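Long-range contact in isomaltodextranase (Arthrobacter globiformis, PDB 5AWO), which hydrolyses the alpha-1,6-glucosidic linkages of dextran-like polysaccharides, releasing successive isomaltose units from the non-reducing chain ends: residues K118-V130 / F190-L203. Sequence-based numbering, arbitrary orientation.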
ATOM      1  N   LYS A 118     -24.543   7.287  -1.644  1.00 25.38           N
ATOM      2  CA  LYS A 118     -23.466   6.947  -2.584  1.00 25.62           C
ATOM      3  C   LYS A 118     -22.135   6.627  -1.858  1.00 23.69           C
ATOM      4  O   LYS A 118     -21.048   6.910  -2.363  1.00 23.81           O
ATOM      5  CB  LYS A 118     -23.234   8.057  -3.622  1.00 29.89           C
ATOM      6  CG  LYS A 118     -24.482   8.592  -4.327  1.00 34.16           C
ATOM      7  CD  LYS A 118     -24.127   9.804  -5.190  1.00 38.43           C
ATOM      8  CE  LYS A 118     -25.328  10.671  -5.500  1.00 42.79           C
ATOM      9  NZ  LYS A 118     -26.355   9.948  -6.292  1.00 45.32           N
ATOM     10  N   MET A 119     -22.256   5.994  -0.694  1.00 20.92           N
ATOM     11  CA  MET A 119     -21.100   5.689   0.154  1.00 19.38           C
ATOM     12  C   MET A 119     -21.138   4.218   0.565  1.00 20.33           C
ATOM     13  O   MET A 119     -22.156   3.521   0.383  1.00 20.90           O
ATOM     14  CB  MET A 119     -21.133   6.582   1.382  1.00 20.23           C
ATOM     15  CG  MET A 119     -20.896   8.053   1.069  1.00 20.53           C
ATOM     16  SD  MET A 119     -20.913   9.121   2.488  1.00 21.12           S
ATOM     17  CE  MET A 119     -19.378   8.641   3.295  1.00 22.66           C
ATOM     18  N   LYS A 120     -20.024   3.768   1.145  1.00 19.39           N
ATOM     19  CA  LYS A 120     -19.818   2.383   1.555  1.00 20.00           C
ATOM     20  C   LYS A 120     -19.291   2.339   2.984  1.00 19.55           C
ATOM     21  O   LYS A 120     -18.707   3.312   3.493  1.00 17.97           O
ATOM     22  CB  LYS A 120     -18.836   1.693   0.626  1.00 21.53           C
ATOM     23  CG  LYS A 120     -19.333   1.587  -0.819  1.00 25.40           C
ATOM     24  CD  LYS A 120     -18.254   1.133  -1.792  1.00 28.93           C
ATOM     25  CE  LYS A 120     -18.463   1.758  -3.179  1.00 32.49           C
ATOM     26  NZ  LYS A 120     -17.470   1.408  -4.243  1.00 33.76           N
ATOM     27  N   LEU A 121     -19.520   1.210   3.639  1.00 17.87           N
ATOM     28  CA  LEU A 121     -19.037   0.947   4.984  1.00 16.57           C
ATOM     29  C   LEU A 121     -17.658   0.324   5.000  1.00 16.18           C
ATOM     30  O   LEU A 121     -17.414  -0.690   4.367  1.00 15.90           O
ATOM     31  CB  LEU A 121     -19.996  -0.042   5.659  1.00 16.95           C
ATOM     32  CG  LEU A 121     -19.665  -0.478   7.086  1.00 17.29           C
ATOM     33  CD1 LEU A 121     -19.751   0.675   8.064  1.00 18.08           C
ATOM     34  CD2 LEU A 121     -20.589  -1.620   7.496  1.00 18.55           C
ATOM     35  N   GLY A 122     -16.746   0.923   5.777  1.00 14.99           N
ATOM     36  CA  GLY A 122     -15.467   0.313   6.097  1.00 15.09           C
ATOM     37  C   GLY A 122     -15.476  -0.154   7.528  1.00 13.65           C
ATOM     38  O   GLY A 122     -16.012   0.515   8.408  1.00 14.62           O
ATOM     39  N   VAL A 123     -14.943  -1.362   7.759  1.00 14.28           N
ATOM     40  CA  VAL A 123     -14.961  -1.945   9.084  1.00 14.12           C
ATOM     41  C   VAL A 123     -13.560  -2.198   9.639  1.00 13.72           C
ATOM     42  O   VAL A 123     -12.734  -2.808   8.977  1.00 13.82           O
ATOM     43  CB  VAL A 123     -15.765  -3.260   9.123  1.00 15.23           C
ATOM     44  CG1 VAL A 123     -15.623  -3.950  10.479  1.00 15.71           C
ATOM     45  CG2 VAL A 123     -17.231  -2.967   8.864  1.00 15.78           C
ATOM     46  N   TYR A 124     -13.367  -1.739  10.866  1.00 13.69           N
ATOM     47  CA  TYR A 124     -12.202  -2.118  11.683  1.00 13.27           C
ATOM     48  C   TYR A 124     -12.573  -3.338  12.519  1.00 13.33           C
ATOM     49  O   TYR A 124     -13.453  -3.279  13.372  1.00 14.55           O
ATOM     50  CB  TYR A 124     -11.829  -0.948  12.567  1.00 13.49           C
ATOM     51  CG  TYR A 124     -10.747  -1.164  13.606  1.00 13.81           C
ATOM     52  CD1 TYR A 124     -10.992  -1.844  14.795  1.00 13.68           C
ATOM     53  CD2 TYR A 124      -9.482  -0.602  13.443  1.00 14.28           C
ATOM     54  CE1 TYR A 124     -10.013  -2.015  15.760  1.00 14.84           C
ATOM     55  CE2 TYR A 124      -8.525  -0.742  14.433  1.00 14.95           C
ATOM     56  CZ  TYR A 124      -8.794  -1.440  15.578  1.00 14.56           C
ATOM     57  OH  TYR A 124      -7.826  -1.602  16.566  1.00 16.24           O
ATOM     58  N   TYR A 125     -11.974  -4.470  12.211  1.00 13.07           N
ATOM     59  CA  TYR A 125     -12.050  -5.624  13.106  1.00 12.90           C
ATOM     60  C   TYR A 125     -10.965  -6.618  12.764  1.00 13.16           C
ATOM     61  O   TYR A 125     -10.512  -6.700  11.643  1.00 14.08           O
ATOM     62  CB  TYR A 125     -13.440  -6.320  13.070  1.00 12.52           C
ATOM     63  CG  TYR A 125     -13.796  -6.891  14.425  1.00 12.87           C
ATOM     64  CD1 TYR A 125     -14.210  -6.058  15.462  1.00 13.20           C
ATOM     65  CD2 TYR A 125     -13.743  -8.272  14.671  1.00 13.56           C
ATOM     66  CE1 TYR A 125     -14.494  -6.551  16.722  1.00 13.55           C
ATOM     67  CE2 TYR A 125     -14.010  -8.770  15.932  1.00 13.45           C
ATOM     68  CZ  TYR A 125     -14.409  -7.917  16.949  1.00 13.39           C
ATOM     69  OH  TYR A 125     -14.682  -8.442  18.193  1.00 14.92           O
ATOM     70  N   ASN A 126     -10.583  -7.395  13.775  1.00 13.49           N
ATOM     71  CA  ASN A 126      -9.611  -8.460  13.602  1.00 13.71           C
ATOM     72  C   ASN A 126     -10.371  -9.769  13.774  1.00 13.12           C
ATOM     73  O   ASN A 126     -10.894 -10.027  14.848  1.00 13.33           O
ATOM     74  CB  ASN A 126      -8.473  -8.326  14.622  1.00 13.69           C
ATOM     75  CG  ASN A 126      -7.363  -9.324  14.387  1.00 13.64           C
ATOM     76  OD1 ASN A 126      -7.636 -10.468  13.968  1.00 14.31           O
ATOM     77  ND2 ASN A 126      -6.104  -8.931  14.627  1.00 13.83           N
ATOM     78  N   PRO A 127     -10.433 -10.592  12.711  1.00 12.95           N
ATOM     79  CA  PRO A 127     -11.273 -11.802  12.793  1.00 14.18           C
ATOM     80  C   PRO A 127     -10.673 -12.920  13.625  1.00 14.70           C
ATOM     81  O   PRO A 127     -11.296 -14.000  13.718  1.00 15.17           O
ATOM     82  CB  PRO A 127     -11.429 -12.199  11.350  1.00 14.44           C
ATOM     83  CG  PRO A 127     -10.139 -11.758  10.720  1.00 13.64           C
ATOM     84  CD  PRO A 127      -9.788 -10.469  11.403  1.00 13.58           C
ATOM     85  N   LEU A 128      -9.516 -12.688  14.250  1.00 14.66           N
ATOM     86  CA  LEU A 128      -9.012 -13.582  15.278  1.00 16.15           C
ATOM     87  C   LEU A 128      -9.427 -13.181  16.686  1.00 15.84           C
ATOM     88  O   LEU A 128      -9.024 -13.829  17.668  1.00 16.80           O
ATOM     89  CB  LEU A 128      -7.492 -13.783  15.179  1.00 18.35           C
ATOM     90  CG  LEU A 128      -7.237 -15.042  14.315  1.00 21.08           C
ATOM     91  CD1 LEU A 128      -7.455 -14.770  12.851  1.00 20.91           C
ATOM     92  CD2 LEU A 128      -5.833 -15.556  14.527  1.00 23.41           C
ATOM     93  N   TRP A 129     -10.213 -12.119  16.815  1.00 14.54           N
ATOM     94  CA  TRP A 129     -10.819 -11.774  18.080  1.00 15.21           C
ATOM     95  C   TRP A 129     -12.066 -12.621  18.256  1.00 16.59           C
ATOM     96  O   TRP A 129     -12.870 -12.754  17.307  1.00 17.65           O
ATOM     97  CB  TRP A 129     -11.186 -10.284  18.198  1.00 15.36           C
ATOM     98  CG  TRP A 129     -10.020  -9.375  18.478  1.00 14.57           C
ATOM     99  CD1 TRP A 129      -8.916  -9.662  19.200  1.00 15.05           C
ATOM    100  CD2 TRP A 129      -9.878  -8.030  18.035  1.00 14.43           C
ATOM    101  NE1 TRP A 129      -8.068  -8.556  19.232  1.00 14.84           N
ATOM    102  CE2 TRP A 129      -8.640  -7.552  18.513  1.00 14.56           C
ATOM    103  CE3 TRP A 129     -10.686  -7.172  17.287  1.00 13.85           C
ATOM    104  CZ2 TRP A 129      -8.193  -6.253  18.267  1.00 13.70           C
ATOM    105  CZ3 TRP A 129     -10.227  -5.894  17.009  1.00 14.56           C
ATOM    106  CH2 TRP A 129      -8.986  -5.444  17.500  1.00 14.98           C
ATOM    107  N   VAL A 130     -12.238 -13.142  19.464  1.00 16.07           N
ATOM    108  CA  VAL A 130     -13.454 -13.847  19.839  1.00 17.05           C
ATOM    109  C   VAL A 130     -13.985 -13.190  21.105  1.00 15.71           C
ATOM    110  O   VAL A 130     -13.283 -13.179  22.141  1.00 16.09           O
ATOM    111  CB  VAL A 130     -13.154 -15.345  20.087  1.00 16.90           C
ATOM    112  CG1 VAL A 130     -14.450 -16.102  20.281  1.00 17.40           C
ATOM    113  CG2 VAL A 130     -12.343 -15.958  18.950  1.00 17.53           C
ATOM    114  N   PHE A 190     -18.370  -9.626   6.787  1.00 15.45           N
ATOM    115  CA  PHE A 190     -18.254  -8.216   6.419  1.00 15.59           C
ATOM    116  C   PHE A 190     -18.284  -7.997   4.921  1.00 15.83           C
ATOM    117  O   PHE A 190     -18.954  -7.086   4.432  1.00 15.44           O
ATOM    118  CB  PHE A 190     -16.994  -7.596   7.069  1.00 15.06           C
ATOM    119  CG  PHE A 190     -17.102  -7.495   8.576  1.00 15.12           C
ATOM    120  CD1 PHE A 190     -18.103  -6.741   9.141  1.00 15.16           C
ATOM    121  CD2 PHE A 190     -16.226  -8.153   9.424  1.00 14.76           C
ATOM    122  CE1 PHE A 190     -18.221  -6.654  10.518  1.00 15.19           C
ATOM    123  CE2 PHE A 190     -16.341  -8.059  10.796  1.00 14.80           C
ATOM    124  CZ  PHE A 190     -17.355  -7.320  11.345  1.00 15.74           C
ATOM    125  N   LYS A 191     -17.574  -8.833   4.170  1.00 15.42           N
ATOM    126  CA  LYS A 191     -17.574  -8.708   2.715  1.00 16.30           C
ATOM    127  C   LYS A 191     -19.012  -8.733   2.182  1.00 17.59           C
ATOM    128  O   LYS A 191     -19.403  -7.953   1.320  1.00 17.99           O
ATOM    129  CB  LYS A 191     -16.807  -9.848   2.082  1.00 18.32           C
ATOM    130  CG  LYS A 191     -16.851  -9.822   0.571  1.00 21.30           C
ATOM    131  CD  LYS A 191     -16.706 -11.190  -0.026  1.00 26.55           C
ATOM    132  CE  LYS A 191     -15.331 -11.727   0.159  1.00 27.62           C
ATOM    133  NZ  LYS A 191     -15.253 -13.079  -0.477  1.00 27.01           N
ATOM    134  N   ASP A 192     -19.800  -9.660   2.704  1.00 17.13           N
ATOM    135  CA  ASP A 192     -21.170  -9.860   2.230  1.00 18.99           C
ATOM    136  C   ASP A 192     -22.078  -8.685   2.573  1.00 20.37           C
ATOM    137  O   ASP A 192     -23.022  -8.387   1.806  1.00 21.90           O
ATOM    138  CB  ASP A 192     -21.724 -11.139   2.848  1.00 17.51           C
ATOM    139  CG  ASP A 192     -21.086 -12.400   2.296  1.00 16.76           C
ATOM    140  OD1 ASP A 192     -20.414 -12.366   1.278  1.00 18.43           O
ATOM    141  OD2 ASP A 192     -21.255 -13.477   2.954  1.00 16.73           O
ATOM    142  N   LEU A 193     -21.834  -8.043   3.714  1.00 21.45           N
ATOM    143  CA  LEU A 193     -22.532  -6.813   4.114  1.00 23.31           C
ATOM    144  C   LEU A 193     -22.272  -5.647   3.166  1.00 23.84           C
ATOM    145  O   LEU A 193     -22.966  -4.618   3.254  1.00 27.98           O
ATOM    146  CB  LEU A 193     -22.186  -6.425   5.559  1.00 24.89           C
ATOM    147  CG  LEU A 193     -22.778  -7.262   6.688  1.00 25.69           C
ATOM    148  CD1 LEU A 193     -22.041  -7.075   8.004  1.00 26.05           C
ATOM    149  CD2 LEU A 193     -24.262  -6.983   6.894  1.00 27.53           C
ATOM    150  N   GLY A 194     -21.331  -5.811   2.247  1.00 22.49           N
ATOM    151  CA  GLY A 194     -21.012  -4.804   1.257  1.00 23.75           C
ATOM    152  C   GLY A 194     -19.818  -3.955   1.645  1.00 23.00           C
ATOM    153  O   GLY A 194     -19.625  -2.881   1.090  1.00 23.70           O
ATOM    154  N   VAL A 195     -18.990  -4.464   2.545  1.00 20.18           N
ATOM    155  CA  VAL A 195     -17.774  -3.756   2.991  1.00 18.34           C
ATOM    156  C   VAL A 195     -16.616  -3.943   2.005  1.00 17.17           C
ATOM    157  O   VAL A 195     -16.213  -5.067   1.723  1.00 17.12           O
ATOM    158  CB  VAL A 195     -17.396  -4.299   4.381  1.00 17.30           C
ATOM    159  CG1 VAL A 195     -16.038  -3.791   4.842  1.00 16.33           C
ATOM    160  CG2 VAL A 195     -18.442  -3.942   5.395  1.00 18.76           C
ATOM    161  N   PRO A 196     -16.044  -2.843   1.459  1.00 17.92           N
ATOM    162  CA  PRO A 196     -14.930  -2.983   0.557  1.00 16.74           C
ATOM    163  C   PRO A 196     -13.549  -2.892   1.221  1.00 15.18           C
ATOM    164  O   PRO A 196     -12.560  -3.052   0.545  1.00 15.18           O
ATOM    165  CB  PRO A 196     -15.108  -1.790  -0.385  1.00 17.19           C
ATOM    166  CG  PRO A 196     -15.629  -0.735   0.517  1.00 17.03           C
ATOM    167  CD  PRO A 196     -16.551  -1.452   1.469  1.00 17.44           C
ATOM    168  N   TYR A 197     -13.519  -2.699   2.534  1.00 15.07           N
ATOM    169  CA  TYR A 197     -12.292  -2.363   3.232  1.00 14.39           C
ATOM    170  C   TYR A 197     -12.382  -2.904   4.660  1.00 13.43           C
ATOM    171  O   TYR A 197     -13.221  -2.459   5.453  1.00 14.27           O
ATOM    172  CB  TYR A 197     -12.160  -0.851   3.267  1.00 14.72           C
ATOM    173  CG  TYR A 197     -10.848  -0.304   3.807  1.00 14.42           C
ATOM    174  CD1 TYR A 197      -9.680  -0.431   3.090  1.00 14.44           C
ATOM    175  CD2 TYR A 197     -10.818   0.357   5.018  1.00 14.63           C
ATOM    176  CE1 TYR A 197      -8.488   0.106   3.553  1.00 14.09           C
ATOM    177  CE2 TYR A 197      -9.625   0.900   5.493  1.00 14.21           C
ATOM    178  CZ  TYR A 197      -8.482   0.771   4.754  1.00 14.00           C
ATOM    179  OH  TYR A 197      -7.290   1.319   5.209  1.00 15.56           O
ATOM    180  N   LEU A 198     -11.500  -3.855   4.980  1.00 14.09           N
ATOM    181  CA  LEU A 198     -11.422  -4.438   6.323  1.00 13.56           C
ATOM    182  C   LEU A 198     -10.061  -4.099   6.940  1.00 13.78           C
ATOM    183  O   LEU A 198      -9.017  -4.440   6.383  1.00 14.14           O
ATOM    184  CB  LEU A 198     -11.652  -5.944   6.258  1.00 14.22           C
ATOM    185  CG  LEU A 198     -11.622  -6.659   7.605  1.00 14.36           C
ATOM    186  CD1 LEU A 198     -12.768  -6.204   8.474  1.00 14.74           C
ATOM    187  CD2 LEU A 198     -11.623  -8.181   7.431  1.00 16.15           C
ATOM    188  N   ARG A 199     -10.107  -3.426   8.082  1.00 12.62           N
ATOM    189  CA  ARG A 199      -8.907  -2.890   8.751  1.00 12.50           C
ATOM    190  C   ARG A 199      -8.607  -3.711   9.994  1.00 12.20           C
ATOM    191  O   ARG A 199      -9.356  -3.677  10.956  1.00 12.70           O
ATOM    192  CB  ARG A 199      -9.108  -1.406   9.078  1.00 13.26           C
ATOM    193  CG  ARG A 199      -7.844  -0.698   9.557  1.00 13.17           C
ATOM    194  CD  ARG A 199      -7.983   0.810   9.429  1.00 13.36           C
ATOM    195  NE  ARG A 199      -6.796   1.572   9.824  1.00 13.96           N
ATOM    196  CZ  ARG A 199      -5.789   1.839   9.035  1.00 14.20           C
ATOM    197  NH1 ARG A 199      -5.715   1.347   7.801  1.00 13.51           N
ATOM    198  NH2 ARG A 199      -4.803   2.595   9.514  1.00 14.21           N
ATOM    199  N   ILE A 200      -7.489  -4.445   9.917  1.00 12.27           N
ATOM    200  CA  ILE A 200      -7.187  -5.519  10.868  1.00 12.95           C
ATOM    201  C   ILE A 200      -5.970  -5.091  11.697  1.00 13.10           C
ATOM    202  O   ILE A 200      -4.848  -5.095  11.196  1.00 13.31           O
ATOM    203  CB  ILE A 200      -6.862  -6.808  10.122  1.00 13.29           C
ATOM    204  CG1 ILE A 200      -8.027  -7.188   9.191  1.00 13.93           C
ATOM    205  CG2 ILE A 200      -6.526  -7.898  11.118  1.00 13.98           C
ATOM    206  CD1 ILE A 200      -7.761  -8.445   8.382  1.00 14.75           C
ATOM    207  N   ASP A 201      -6.205  -4.779  12.980  1.00 13.57           N
ATOM    208  CA  ASP A 201      -5.188  -4.178  13.842  1.00 13.52           C
ATOM    209  C   ASP A 201      -4.683  -5.165  14.891  1.00 13.90           C
ATOM    210  O   ASP A 201      -5.216  -6.267  15.032  1.00 14.09           O
ATOM    211  CB  ASP A 201      -5.855  -2.963  14.526  1.00 13.68           C
ATOM    212  CG  ASP A 201      -4.892  -1.944  15.168  1.00 14.77           C
ATOM    213  OD1 ASP A 201      -3.657  -2.104  15.107  1.00 15.47           O
ATOM    214  OD2 ASP A 201      -5.458  -0.975  15.757  1.00 15.58           O
ATOM    215  N   PHE A 202      -3.618  -4.768  15.604  1.00 13.99           N
ATOM    216  CA  PHE A 202      -3.042  -5.553  16.704  1.00 14.23           C
ATOM    217  C   PHE A 202      -2.476  -6.894  16.250  1.00 15.39           C
ATOM    218  O   PHE A 202      -2.325  -7.835  17.037  1.00 15.28           O
ATOM    219  CB  PHE A 202      -4.050  -5.683  17.859  1.00 14.70           C
ATOM    220  CG  PHE A 202      -4.283  -4.368  18.567  1.00 14.40           C
ATOM    221  CD1 PHE A 202      -3.360  -3.900  19.485  1.00 14.52           C
ATOM    222  CD2 PHE A 202      -5.370  -3.590  18.277  1.00 15.52           C
ATOM    223  CE1 PHE A 202      -3.534  -2.691  20.116  1.00 15.46           C
ATOM    224  CE2 PHE A 202      -5.559  -2.363  18.901  1.00 14.91           C
ATOM    225  CZ  PHE A 202      -4.630  -1.912  19.823  1.00 15.08           C
ATOM    226  N   LEU A 203      -2.033  -6.905  15.001  1.00 15.39           N
ATOM    227  CA  LEU A 203      -1.433  -8.107  14.435  1.00 15.80           C
ATOM    228  C   LEU A 203      -0.211  -8.585  15.216  1.00 15.58           C
ATOM    229  O   LEU A 203      -0.066  -9.773  15.514  1.00 15.74           O
ATOM    230  CB  LEU A 203      -1.071  -7.845  12.973  1.00 17.11           C
ATOM    231  CG  LEU A 203      -2.274  -7.767  12.051  1.00 17.55           C
ATOM    232  CD1 LEU A 203      -1.859  -7.184  10.709  1.00 18.49           C
ATOM    233  CD2 LEU A 203      -2.919  -9.136  11.886  1.00 17.80           C
TER
HETATM  234  O   HOH W   1     -20.980  -0.760   2.237  1.00 22.71           O
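Two neighbouring parallel strands of the (beta/alpha)8 barrel of this family 27 glycoside hydrolase, 120-124 and 197-200, pair here and end at the active site, where Y124 holds D201, which probably acts as the catalytic nucleophile. Y124 OH gives a 2.6 Å hydrogen bond to D201 OD2, meeting it on the anti side and 25° out of the carboxylate plane; ring and carboxylate stand nearly perpendicular, with OD2 at the ring edge. Y124 reaches this position because its CG lies anti to the backbone N (chi1 173°), which carries the ring along the strand toward its C-terminal end. A phenylalanine in its place would probably leave OD2 without this donor and the carboxylate freer to turn. A second grip comes from N126, whose ND2 donates in its amide plane to D201 O at 2.8 Å, while its OD1 accepts from L128 N in an Asx turn; I200 CG2 packs against the amide. V123 makes both of its backbone bonds to strand 197-200: its N donates to Y197 O at 3.1 Å, and its O accepts from R199 N at 2.8 Å. On the outer face V123 CG1 sits over the F190 ring, 3.8 Å from the centroid, in a CH-pi contact, and CG2 meets V195 CG2. Near the start of both strands a water accepts from L121 N and donates to G194 O. Inside the barrel R199 forms salt bridges with D314 and D316; helix 179-192 packs outside, and strands 77-79 and 242-245 continue the sheet beyond 120-124 and 197-200, respectively.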